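Local coordinates for austinol synthesis protein H (Emericella nidulans FGSC A4, PDB 5X9K) that takes part in the biosynthesis of the fungal meroterpenoids austinol and dehydroaustinol, as a homodimeric isomerase of the trt14 family, at residues R59-S64 with D143-A148; V110-G115 with E125-Y130; D44-L49 with E75-F80; A106-L111 with I131-E136. One frame throughout, in Å; residues are numbered along the deposited sequence.

Three of the four contacts belong to one curved mixed sheet. Contacts 2 and 4 lie along the same hairpin, strands 108-119 and 122-134, with centres about 15 Å apart, and share Val-110 and Leu-111. Contact 1 adds the parallel strands 56-61 and 141-148; strand 141-148 borders 122-134, and its centre is about 11 Å from that of contact 2 and 14 Å from that of contact 4. Contact 3 joins helices 46-49 and 73-86, its centre about 16 Å from that of contact 1; its segments alternate with those of contact 1 and precede the hairpin. Contacts 1, 2 and 4 touch the second subunit, so the sheet also carries part of the homodimer interface.

Contact 1 of 4, residues R59-S64 with D143-A148; sequences RSFPSS and DFFQFA
The parallel strand pair of the curved sheet sets Arg-59, Ser-60 and Phe-61 beside Phe-145, Gln-146 and Phe-147. Four backbone bonds fix this register: Arg-59 N to Phe-144 O, Gln-146 N to Arg-59 O, Phe-61 N to Gln-146 O and Ala-148 N to Phe-61 O, the last at 2.8 Å. At one end Arg-59, extended from CG to NE, presents its guanidinium side-on to Asp-143. NE lies 3.0 Å from Asp-143 OD1, and Arg-59 NH2 is 3.1 Å from Asp-143 OD2. The two flat groups are nearly coplanar, their planes 19° apart. Further along, Phe-61 CD2 meets Phe-145 CE2 at 3.4 Å, but the rings are oblique to each other, with planes at 36°. His-112 of the second subunit makes edge-to-face contacts with both rings. The pairing ends with Phe-61; Pro-62, next along, follows a cis peptide bond, and its CD stands over one face of the Phe-147 ring, 4.3 Å from the centroid, in a CH-pi contact. Because Arg-59 NE bonds to both carboxylate oxygens and NH2 adds a second bond to OD2, the grip should fix the rotation of the Asp-143 carboxylate and hold both groups near one plane.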
# COMPACT_ATOMS: atom_id res chain seq x y z
N ARG A 59 8.01 1.91 8.31
CA ARG A 59 7.55 2.98 7.44
C ARG A 59 6.04 2.88 7.30
O ARG A 59 5.52 1.81 6.97
CB ARG A 59 8.18 2.90 6.05
CG ARG A 59 9.65 2.61 6.04
CD ARG A 59 10.15 2.49 4.61
NE ARG A 59 11.57 2.21 4.61
CZ ARG A 59 12.52 3.08 4.28
NH1 ARG A 59 12.20 4.31 3.88
NH2 ARG A 59 13.79 2.70 4.33
N SER A 60 5.34 3.98 7.53
CA SER A 60 3.88 3.96 7.56
C SER A 60 3.33 5.01 6.61
O SER A 60 3.59 6.21 6.78
CB SER A 60 3.36 4.20 8.98
OG SER A 60 3.86 3.19 9.84
N PHE A 61 2.55 4.56 5.64
CA PHE A 61 1.97 5.39 4.58
C PHE A 61 0.48 5.09 4.50
O PHE A 61 0.01 4.10 5.05
CB PHE A 61 2.68 5.07 3.26
CG PHE A 61 4.11 5.46 3.28
CD1 PHE A 61 4.46 6.81 3.24
CD2 PHE A 61 5.11 4.50 3.40
CE1 PHE A 61 5.80 7.19 3.26
CE2 PHE A 61 6.45 4.88 3.44
CZ PHE A 61 6.79 6.23 3.37
N PRO A 62 -0.30 5.98 3.84
CA PRO A 62 0.02 7.24 3.16
C PRO A 62 0.58 8.29 4.11
O PRO A 62 0.34 8.23 5.32
CB PRO A 62 -1.34 7.73 2.62
CG PRO A 62 -2.29 6.59 2.77
CD PRO A 62 -1.76 5.72 3.87
N SER A 63 1.32 9.25 3.55
CA SER A 63 1.80 10.38 4.33
C SER A 63 0.63 11.24 4.81
O SER A 63 -0.34 11.46 4.08
CB SER A 63 2.75 11.24 3.49
OG SER A 63 3.92 10.51 3.19
N SER A 64 0.73 11.72 6.04
CA SER A 64 -0.20 12.70 6.58
C SER A 64 0.59 13.77 7.33
O SER A 64 1.68 13.49 7.85
CB SER A 64 -1.26 12.05 7.49
OG SER A 64 -0.68 11.13 8.40
N ASP A 143 13.13 -4.14 7.52
CA ASP A 143 12.41 -2.96 7.04
C ASP A 143 10.95 -3.36 6.89
O ASP A 143 10.64 -4.34 6.21
CB ASP A 143 13.00 -2.43 5.74
CG ASP A 143 12.58 -0.99 5.45
OD1 ASP A 143 11.39 -0.75 5.16
OD2 ASP A 143 13.45 -0.09 5.53
N PHE A 144 10.07 -2.63 7.56
CA PHE A 144 8.64 -2.95 7.68
C PHE A 144 7.89 -1.76 7.09
O PHE A 144 7.66 -0.76 7.77
CB PHE A 144 8.29 -3.21 9.15
CG PHE A 144 6.82 -3.48 9.42
CD1 PHE A 144 5.93 -3.79 8.39
CD2 PHE A 144 6.35 -3.44 10.72
CE1 PHE A 144 4.59 -4.02 8.66
CE2 PHE A 144 5.00 -3.70 11.00
CZ PHE A 144 4.12 -3.98 9.97
N PHE A 145 7.55 -1.87 5.80
CA PHE A 145 6.73 -0.89 5.10
C PHE A 145 5.27 -1.31 5.21
O PHE A 145 4.94 -2.48 4.97
CB PHE A 145 7.17 -0.79 3.62
CG PHE A 145 6.22 -0.03 2.69
CD1 PHE A 145 5.04 -0.61 2.24
CD2 PHE A 145 6.58 1.22 2.20
CE1 PHE A 145 4.19 0.09 1.33
CE2 PHE A 145 5.74 1.91 1.31
CZ PHE A 145 4.55 1.34 0.88
N GLN A 146 4.40 -0.39 5.58
CA GLN A 146 2.97 -0.65 5.46
C GLN A 146 2.28 0.53 4.82
O GLN A 146 2.64 1.69 5.06
CB GLN A 146 2.34 -0.97 6.81
CG GLN A 146 2.16 0.18 7.73
CD GLN A 146 1.52 -0.25 9.01
OE1 GLN A 146 0.31 -0.48 9.06
NE2 GLN A 146 2.32 -0.39 10.06
N PHE A 147 1.33 0.23 3.95
CA PHE A 147 0.50 1.23 3.30
C PHE A 147 -0.90 0.90 3.77
O PHE A 147 -1.44 -0.16 3.42
CB PHE A 147 0.64 1.20 1.78
CG PHE A 147 0.03 2.40 1.08
CD1 PHE A 147 -1.34 2.58 1.05
CD2 PHE A 147 0.85 3.32 0.43
CE1 PHE A 147 -1.89 3.68 0.39
CE2 PHE A 147 0.31 4.43 -0.24
CZ PHE A 147 -1.08 4.60 -0.25
N ALA A 148 -1.47 1.78 4.60
CA ALA A 148 -2.68 1.48 5.32
C ALA A 148 -3.91 1.94 4.55
O ALA A 148 -3.83 2.79 3.65
CB ALA A 148 -2.65 2.14 6.70

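Contact 2 of 4, residues V110-G115 with E125-Y130; sequences VLHIEG and ETEYVY
Glu-127 reaches His-112 along a path that starts against the opposite backbone. Its CB is 3.2 Å from Ile-113 O; CG is wedged between the backbone N and the carbonyl carbon (chi1 52°), and the extended chain beyond it carries CD to within 4.0 Å of His-112 NE2. At the tip, OE1 accepts from His-112 NE2 at 2.9 Å, met nearly along its C-O axis and close to the imidazole plane. The planes of ring and carboxylate are 18° apart, while the other oxygen, OE2, bonds to Ser-63 N of the second subunit. This His-carboxylate bond belongs to an antiparallel beta hairpin, strands 108-119 and 122-134, and runs diagonally between two non-hydrogen-bonded pairs, His-112 with Val-129 and Glu-114 with Glu-127. Leu-111 with Tyr-130, Ile-113 with Tyr-128 and Gly-115 with Thr-126 are the hydrogen-bonded pairs, each joined by two backbone bonds. Ile-113 divides its branches between two aromatic rings. CG1 lies over a face of Tyr-130, 4.1 Å from its CG, whereas CG2 approaches Tyr-128 CD2 at 3.8 Å, obliquely to that ring. Tyr-130 in turn packs edge-to-face with Phe-144 of the neighbouring strand 141-148.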
# COMPACT_ATOMS: atom_id res chain seq x y z
N VAL A 110 6.16 -8.80 -0.67
CA VAL A 110 5.05 -7.85 -0.75
C VAL A 110 3.75 -8.62 -0.57
O VAL A 110 3.51 -9.61 -1.27
CB VAL A 110 5.05 -7.09 -2.08
CG1 VAL A 110 3.92 -6.05 -2.08
CG2 VAL A 110 6.38 -6.39 -2.29
N LEU A 111 2.91 -8.15 0.35
CA LEU A 111 1.68 -8.86 0.71
C LEU A 111 0.51 -7.90 0.74
O LEU A 111 0.61 -6.81 1.30
CB LEU A 111 1.81 -9.51 2.08
CG LEU A 111 2.90 -10.57 2.23
CD1 LEU A 111 3.10 -10.92 3.69
CD2 LEU A 111 2.52 -11.81 1.43
N HIS A 112 -0.61 -8.33 0.17
CA HIS A 112 -1.89 -7.64 0.34
C HIS A 112 -2.58 -8.27 1.54
O HIS A 112 -3.03 -9.42 1.48
CB HIS A 112 -2.71 -7.73 -0.94
CG HIS A 112 -3.96 -6.91 -0.91
ND1 HIS A 112 -4.92 -7.00 -1.89
CD2 HIS A 112 -4.39 -5.98 -0.03
CE1 HIS A 112 -5.91 -6.17 -1.60
NE2 HIS A 112 -5.61 -5.54 -0.48
N ILE A 113 -2.66 -7.52 2.65
CA ILE A 113 -3.05 -8.03 3.96
C ILE A 113 -4.43 -7.51 4.34
O ILE A 113 -4.75 -6.34 4.11
CB ILE A 113 -2.02 -7.59 5.02
CG1 ILE A 113 -0.66 -8.21 4.72
CG2 ILE A 113 -2.51 -7.92 6.44
CD1 ILE A 113 -0.59 -9.64 5.10
N GLU A 114 -5.21 -8.38 4.98
CA GLU A 114 -6.45 -8.00 5.66
C GLU A 114 -6.26 -8.15 7.16
O GLU A 114 -5.77 -9.18 7.63
CB GLU A 114 -7.61 -8.88 5.20
CG GLU A 114 -8.08 -8.61 3.78
CD GLU A 114 -9.18 -9.56 3.37
OE1 GLU A 114 -9.20 -10.70 3.90
OE2 GLU A 114 -10.03 -9.17 2.54
N GLY A 115 -6.65 -7.12 7.93
CA GLY A 115 -6.70 -7.19 9.38
C GLY A 115 -8.14 -7.13 9.84
O GLY A 115 -8.90 -6.26 9.41
N GLU A 125 -12.30 -4.06 10.51
CA GLU A 125 -11.83 -4.76 9.33
C GLU A 125 -11.14 -3.75 8.43
O GLU A 125 -11.76 -2.80 7.96
CB GLU A 125 -12.98 -5.46 8.59
CG GLU A 125 -13.79 -6.39 9.50
CD GLU A 125 -14.72 -7.30 8.72
OE1 GLU A 125 -14.81 -7.15 7.48
OE2 GLU A 125 -15.36 -8.16 9.35
N THR A 126 -9.85 -3.97 8.19
CA THR A 126 -9.05 -3.04 7.42
C THR A 126 -8.17 -3.86 6.49
O THR A 126 -8.23 -5.09 6.47
CB THR A 126 -8.26 -2.12 8.35
OG1 THR A 126 -7.78 -0.98 7.62
CG2 THR A 126 -7.09 -2.89 9.02
N GLU A 127 -7.37 -3.17 5.68
CA GLU A 127 -6.40 -3.85 4.83
C GLU A 127 -5.16 -2.99 4.66
O GLU A 127 -5.15 -1.80 4.99
CB GLU A 127 -6.99 -4.20 3.47
CG GLU A 127 -7.62 -3.02 2.78
CD GLU A 127 -8.39 -3.43 1.55
OE1 GLU A 127 -7.78 -4.02 0.63
OE2 GLU A 127 -9.61 -3.15 1.51
N TYR A 128 -4.10 -3.61 4.13
CA TYR A 128 -2.81 -2.96 3.96
C TYR A 128 -2.08 -3.60 2.79
O TYR A 128 -2.38 -4.71 2.37
CB TYR A 128 -1.89 -3.10 5.18
CG TYR A 128 -2.53 -3.13 6.55
CD1 TYR A 128 -2.38 -2.05 7.42
CD2 TYR A 128 -3.23 -4.25 6.99
CE1 TYR A 128 -2.94 -2.08 8.68
CE2 TYR A 128 -3.78 -4.28 8.23
CZ TYR A 128 -3.64 -3.21 9.08
OH TYR A 128 -4.21 -3.28 10.32
N VAL A 129 -1.07 -2.89 2.30
CA VAL A 129 0.04 -3.50 1.59
C VAL A 129 1.23 -3.49 2.54
O VAL A 129 1.61 -2.43 3.05
CB VAL A 129 0.36 -2.78 0.27
CG1 VAL A 129 1.55 -3.45 -0.43
CG2 VAL A 129 -0.87 -2.78 -0.65
N TYR A 130 1.78 -4.66 2.83
CA TYR A 130 3.02 -4.76 3.56
C TYR A 130 4.14 -5.01 2.57
O TYR A 130 4.00 -5.85 1.68
CB TYR A 130 3.00 -5.91 4.58
CG TYR A 130 2.32 -5.63 5.90
CD1 TYR A 130 1.61 -4.45 6.14
CD2 TYR A 130 2.42 -6.56 6.94
CE1 TYR A 130 1.02 -4.22 7.38
CE2 TYR A 130 1.83 -6.34 8.15
CZ TYR A 130 1.14 -5.18 8.38
OH TYR A 130 0.57 -4.98 9.61

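Contact 3 of 4, residues D44-L49 with E75-F80; sequences DVESVL and ESKADF
Phe-80 has CG anti to its carbonyl carbon (chi1 -50°), which sends the ring from helix 73-86 in among Val-45, Val-48 and Leu-49. Lys-77, by contrast, holds CG opposite the backbone N (chi1 -175°) and then runs extended, long enough for its ammonium to reach Glu-46. The ring of Phe-80 is met over one face by Val-48 CG1, which lies 4.0 Å from the ring centroid and 29° off the normal, a CH-pi contact. Leu-49 divides its methyls: CD2 comes obliquely to the ring, 3.7 Å from Phe-80 CE2, while CD1 rests on the aliphatic chain of Lys-77, 3.6 Å from its CD. Val-45 CG1 touches the same chain at Lys-77 CE. Nearer the solvent, Lys-77 NZ forms a salt bridge of 2.9 Å with Glu-46 OE2, using the syn lone pair of that oxygen. A water bridges the two backbones as well, accepting from Val-45 N at 2.8 Å and donating to Phe-80 O at 2.7 Å. The Asp-44 carboxylate braces the start of the short helix: OD1 accepts from Ser-47 N and OD2 from Ser-47 OG at 2.6 Å. With OD1 accepting from the backbone N three residues on, this is an Asx motif opening helix 46-49, a one-turn helix docked by an apolar patch and a salt bridge on helix 73-86.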
# COMPACT_ATOMS: atom_id res chain seq x y z
N ASP A 44 0.12 -10.06 22.13
CA ASP A 44 1.00 -10.18 23.29
C ASP A 44 2.14 -9.17 23.26
O ASP A 44 3.05 -9.26 24.09
CB ASP A 44 1.54 -11.61 23.41
CG ASP A 44 2.57 -11.96 22.33
OD1 ASP A 44 2.96 -11.09 21.52
OD2 ASP A 44 3.00 -13.14 22.28
N VAL A 45 2.12 -8.23 22.31
CA VAL A 45 3.10 -7.16 22.14
C VAL A 45 4.44 -7.69 21.64
O VAL A 45 4.95 -7.25 20.60
CB VAL A 45 3.32 -6.37 23.45
CG1 VAL A 45 4.26 -5.21 23.19
CG2 VAL A 45 1.99 -5.88 24.01
N GLU A 46 5.03 -8.63 22.38
CA GLU A 46 6.44 -8.95 22.18
C GLU A 46 6.69 -9.91 21.02
O GLU A 46 7.78 -9.91 20.45
CB GLU A 46 7.01 -9.55 23.46
CG GLU A 46 6.88 -8.66 24.68
CD GLU A 46 7.78 -7.45 24.62
OE1 GLU A 46 8.66 -7.40 23.73
OE2 GLU A 46 7.59 -6.54 25.45
N SER A 47 5.72 -10.76 20.67
CA SER A 47 5.98 -11.74 19.63
C SER A 47 6.23 -11.07 18.28
O SER A 47 7.07 -11.53 17.50
CB SER A 47 4.83 -12.74 19.54
OG SER A 47 4.93 -13.68 20.59
N VAL A 48 5.50 -9.98 18.00
CA VAL A 48 5.76 -9.19 16.80
C VAL A 48 7.12 -8.52 16.89
O VAL A 48 7.94 -8.60 15.96
CB VAL A 48 4.65 -8.14 16.59
CG1 VAL A 48 4.97 -7.30 15.40
CG2 VAL A 48 3.30 -8.81 16.40
N LEU A 49 7.40 -7.86 18.02
CA LEU A 49 8.67 -7.17 18.18
C LEU A 49 9.84 -8.12 18.08
O LEU A 49 10.93 -7.72 17.65
CB LEU A 49 8.71 -6.43 19.52
CG LEU A 49 7.79 -5.23 19.71
CD1 LEU A 49 7.81 -4.86 21.19
CD2 LEU A 49 8.24 -4.07 18.85
N GLU A 75 10.04 3.07 19.06
CA GLU A 75 8.85 3.91 18.93
C GLU A 75 7.60 3.10 18.60
O GLU A 75 6.50 3.48 18.98
CB GLU A 75 9.09 4.97 17.85
CG GLU A 75 9.91 6.16 18.30
CD GLU A 75 10.31 7.06 17.15
OE1 GLU A 75 10.50 6.52 16.04
OE2 GLU A 75 10.42 8.29 17.34
N SER A 76 7.74 1.97 17.90
CA SER A 76 6.55 1.26 17.48
C SER A 76 5.94 0.40 18.58
O SER A 76 4.82 -0.09 18.40
CB SER A 76 6.85 0.40 16.27
OG SER A 76 7.69 -0.69 16.61
N LYS A 77 6.63 0.20 19.71
CA LYS A 77 6.11 -0.70 20.73
C LYS A 77 4.75 -0.22 21.26
O LYS A 77 3.90 -1.05 21.60
CB LYS A 77 7.11 -0.84 21.88
CG LYS A 77 6.67 -1.85 22.93
CD LYS A 77 7.83 -2.34 23.78
CE LYS A 77 7.38 -3.48 24.67
NZ LYS A 77 8.34 -3.75 25.76
N ALA A 78 4.54 1.09 21.33
CA ALA A 78 3.25 1.61 21.75
C ALA A 78 2.12 1.11 20.86
O ALA A 78 1.01 0.85 21.34
CB ALA A 78 3.28 3.14 21.77
N ASP A 79 2.38 0.97 19.55
CA ASP A 79 1.36 0.49 18.62
C ASP A 79 0.92 -0.93 18.96
O ASP A 79 -0.27 -1.24 18.96
CB ASP A 79 1.87 0.56 17.18
CG ASP A 79 2.01 1.99 16.66
OD1 ASP A 79 1.18 2.85 17.01
OD2 ASP A 79 2.96 2.26 15.88
N PHE A 80 1.88 -1.81 19.26
CA PHE A 80 1.51 -3.17 19.61
C PHE A 80 0.90 -3.25 21.00
O PHE A 80 0.07 -4.13 21.28
CB PHE A 80 2.72 -4.09 19.46
CG PHE A 80 3.42 -3.93 18.13
CD1 PHE A 80 2.79 -4.31 16.95
CD2 PHE A 80 4.68 -3.36 18.05
CE1 PHE A 80 3.41 -4.15 15.73
CE2 PHE A 80 5.31 -3.20 16.82
CZ PHE A 80 4.67 -3.59 15.66
O HOH W 1 0.25 -6.75 20.78

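Contact 4 of 4, residues A106-L111 with I131-E136; sequences ARKVVL and ILQINE
Arg-107, Ile-131 and Gln-133 bury the most surface in this part of the hairpin, where strand 108-119 begins at a G1 beta bulge: Arg-107 and Lys-108 together face Asp-103. Arg-107, in a left-handed backbone conformation, binds the partner strand twice. Its O accepts from Ile-134 N at 2.7 Å, and its side chain, bent at chi3 (-55°), returns NE to Ile-134 O, also at 2.7 Å. NE is tilted from the carbonyl plane of Ile-134, and Glu-136 CG lies over the face of the guanidinium, 3.9 Å from Arg-107 CZ. Glu-142 OE2, on strand 141-148, receives both Arg-107 NH2 and Gln-133 NE2, so one acceptor ties the residue preceding strand 108-119 to Gln-133 of strand 122-134. Gln-133 has its amide turned 85° from the guanidinium plane; its OE1 takes a weak bond from Lys-108 NZ at 3.2 Å. Two backbone bonds between Val-109 and Leu-132 continue the ladder, Val-109 N lying 2.8 Å from Leu-132 O. Ile-131 and Val-110 lie alongside each other in the same direction, both packed on Val-101 of the second subunit; Ile-131 CG1 lies 3.9 Å from Val-110 CG2.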
# COMPACT_ATOMS: atom_id res chain seq x y z
N ALA A 106 16.51 -8.70 -3.34
CA ALA A 106 16.35 -7.67 -2.32
C ALA A 106 15.89 -8.20 -0.96
O ALA A 106 15.83 -7.41 -0.01
CB ALA A 106 15.34 -6.63 -2.80
N ARG A 107 15.52 -9.47 -0.86
CA ARG A 107 14.99 -10.06 0.38
C ARG A 107 13.69 -9.38 0.80
O ARG A 107 13.46 -9.11 1.97
CB ARG A 107 16.02 -9.99 1.52
CG ARG A 107 17.40 -10.55 1.12
CD ARG A 107 18.33 -10.70 2.33
NE ARG A 107 18.46 -9.45 3.06
CZ ARG A 107 19.21 -8.43 2.66
NH1 ARG A 107 19.92 -8.53 1.54
NH2 ARG A 107 19.27 -7.32 3.37
N LYS A 108 12.81 -9.12 -0.18
CA LYS A 108 11.57 -8.40 0.06
C LYS A 108 10.36 -9.24 -0.33
O LYS A 108 10.36 -9.91 -1.37
CB LYS A 108 11.56 -7.06 -0.70
CG LYS A 108 12.52 -6.04 -0.11
CD LYS A 108 12.41 -4.68 -0.81
CE LYS A 108 13.65 -3.83 -0.57
NZ LYS A 108 13.31 -2.49 0.00
N VAL A 109 9.34 -9.21 0.52
CA VAL A 109 8.09 -9.90 0.29
C VAL A 109 6.99 -8.86 0.36
O VAL A 109 6.90 -8.11 1.35
CB VAL A 109 7.84 -11.00 1.33
CG1 VAL A 109 6.49 -11.62 1.08
CG2 VAL A 109 8.98 -12.06 1.32
N VAL A 110 6.16 -8.80 -0.67
CA VAL A 110 5.05 -7.85 -0.75
C VAL A 110 3.75 -8.62 -0.57
O VAL A 110 3.51 -9.61 -1.27
CB VAL A 110 5.05 -7.09 -2.08
CG1 VAL A 110 3.92 -6.05 -2.08
CG2 VAL A 110 6.38 -6.39 -2.29
N LEU A 111 2.91 -8.15 0.35
CA LEU A 111 1.68 -8.86 0.71
C LEU A 111 0.51 -7.90 0.74
O LEU A 111 0.61 -6.81 1.30
CB LEU A 111 1.81 -9.51 2.08
CG LEU A 111 2.90 -10.57 2.23
CD1 LEU A 111 3.10 -10.92 3.69
CD2 LEU A 111 2.52 -11.81 1.43
N ILE A 131 5.26 -4.31 2.73
CA ILE A 131 6.51 -4.68 2.05
C ILE A 131 7.53 -4.99 3.14
O ILE A 131 7.98 -4.08 3.85
CB ILE A 131 7.02 -3.58 1.12
CG1 ILE A 131 5.99 -3.29 0.02
CG2 ILE A 131 8.34 -4.02 0.49
CD1 ILE A 131 6.35 -2.11 -0.87
N LEU A 132 7.92 -6.26 3.26
CA LEU A 132 8.79 -6.71 4.33
C LEU A 132 10.15 -7.06 3.75
O LEU A 132 10.24 -7.91 2.84
CB LEU A 132 8.19 -7.92 5.05
CG LEU A 132 6.75 -7.71 5.54
CD1 LEU A 132 6.20 -8.96 6.20
CD2 LEU A 132 6.69 -6.54 6.50
N GLN A 133 11.20 -6.41 4.25
CA GLN A 133 12.59 -6.74 3.92
C GLN A 133 13.16 -7.60 5.04
O GLN A 133 13.16 -7.19 6.20
CB GLN A 133 13.44 -5.48 3.75
CG GLN A 133 14.89 -5.71 3.27
CD GLN A 133 15.66 -4.40 3.11
OE1 GLN A 133 15.20 -3.49 2.44
NE2 GLN A 133 16.82 -4.31 3.76
N ILE A 134 13.66 -8.78 4.68
CA ILE A 134 14.20 -9.72 5.65
C ILE A 134 15.71 -9.52 5.75
O ILE A 134 16.35 -9.10 4.77
CB ILE A 134 13.84 -11.16 5.25
CG1 ILE A 134 12.33 -11.28 4.97
CG2 ILE A 134 14.28 -12.17 6.31
CD1 ILE A 134 11.48 -10.76 6.10
N ASN A 135 16.29 -9.79 6.92
CA ASN A 135 17.74 -9.64 7.05
C ASN A 135 18.46 -10.72 6.25
O ASN A 135 17.86 -11.65 5.72
CB ASN A 135 18.18 -9.65 8.52
CG ASN A 135 17.78 -10.91 9.28
OD1 ASN A 135 17.17 -11.82 8.74
ND2 ASN A 135 18.14 -10.96 10.56
N GLU A 136 19.79 -10.58 6.16
CA GLU A 136 20.57 -11.52 5.35
C GLU A 136 20.45 -12.94 5.89
O GLU A 136 20.40 -13.90 5.12
CB GLU A 136 22.04 -11.09 5.31
CG GLU A 136 22.25 -9.71 4.69
CD GLU A 136 23.70 -9.24 4.78
OE1 GLU A 136 24.56 -10.02 5.22
OE2 GLU A 136 23.97 -8.07 4.40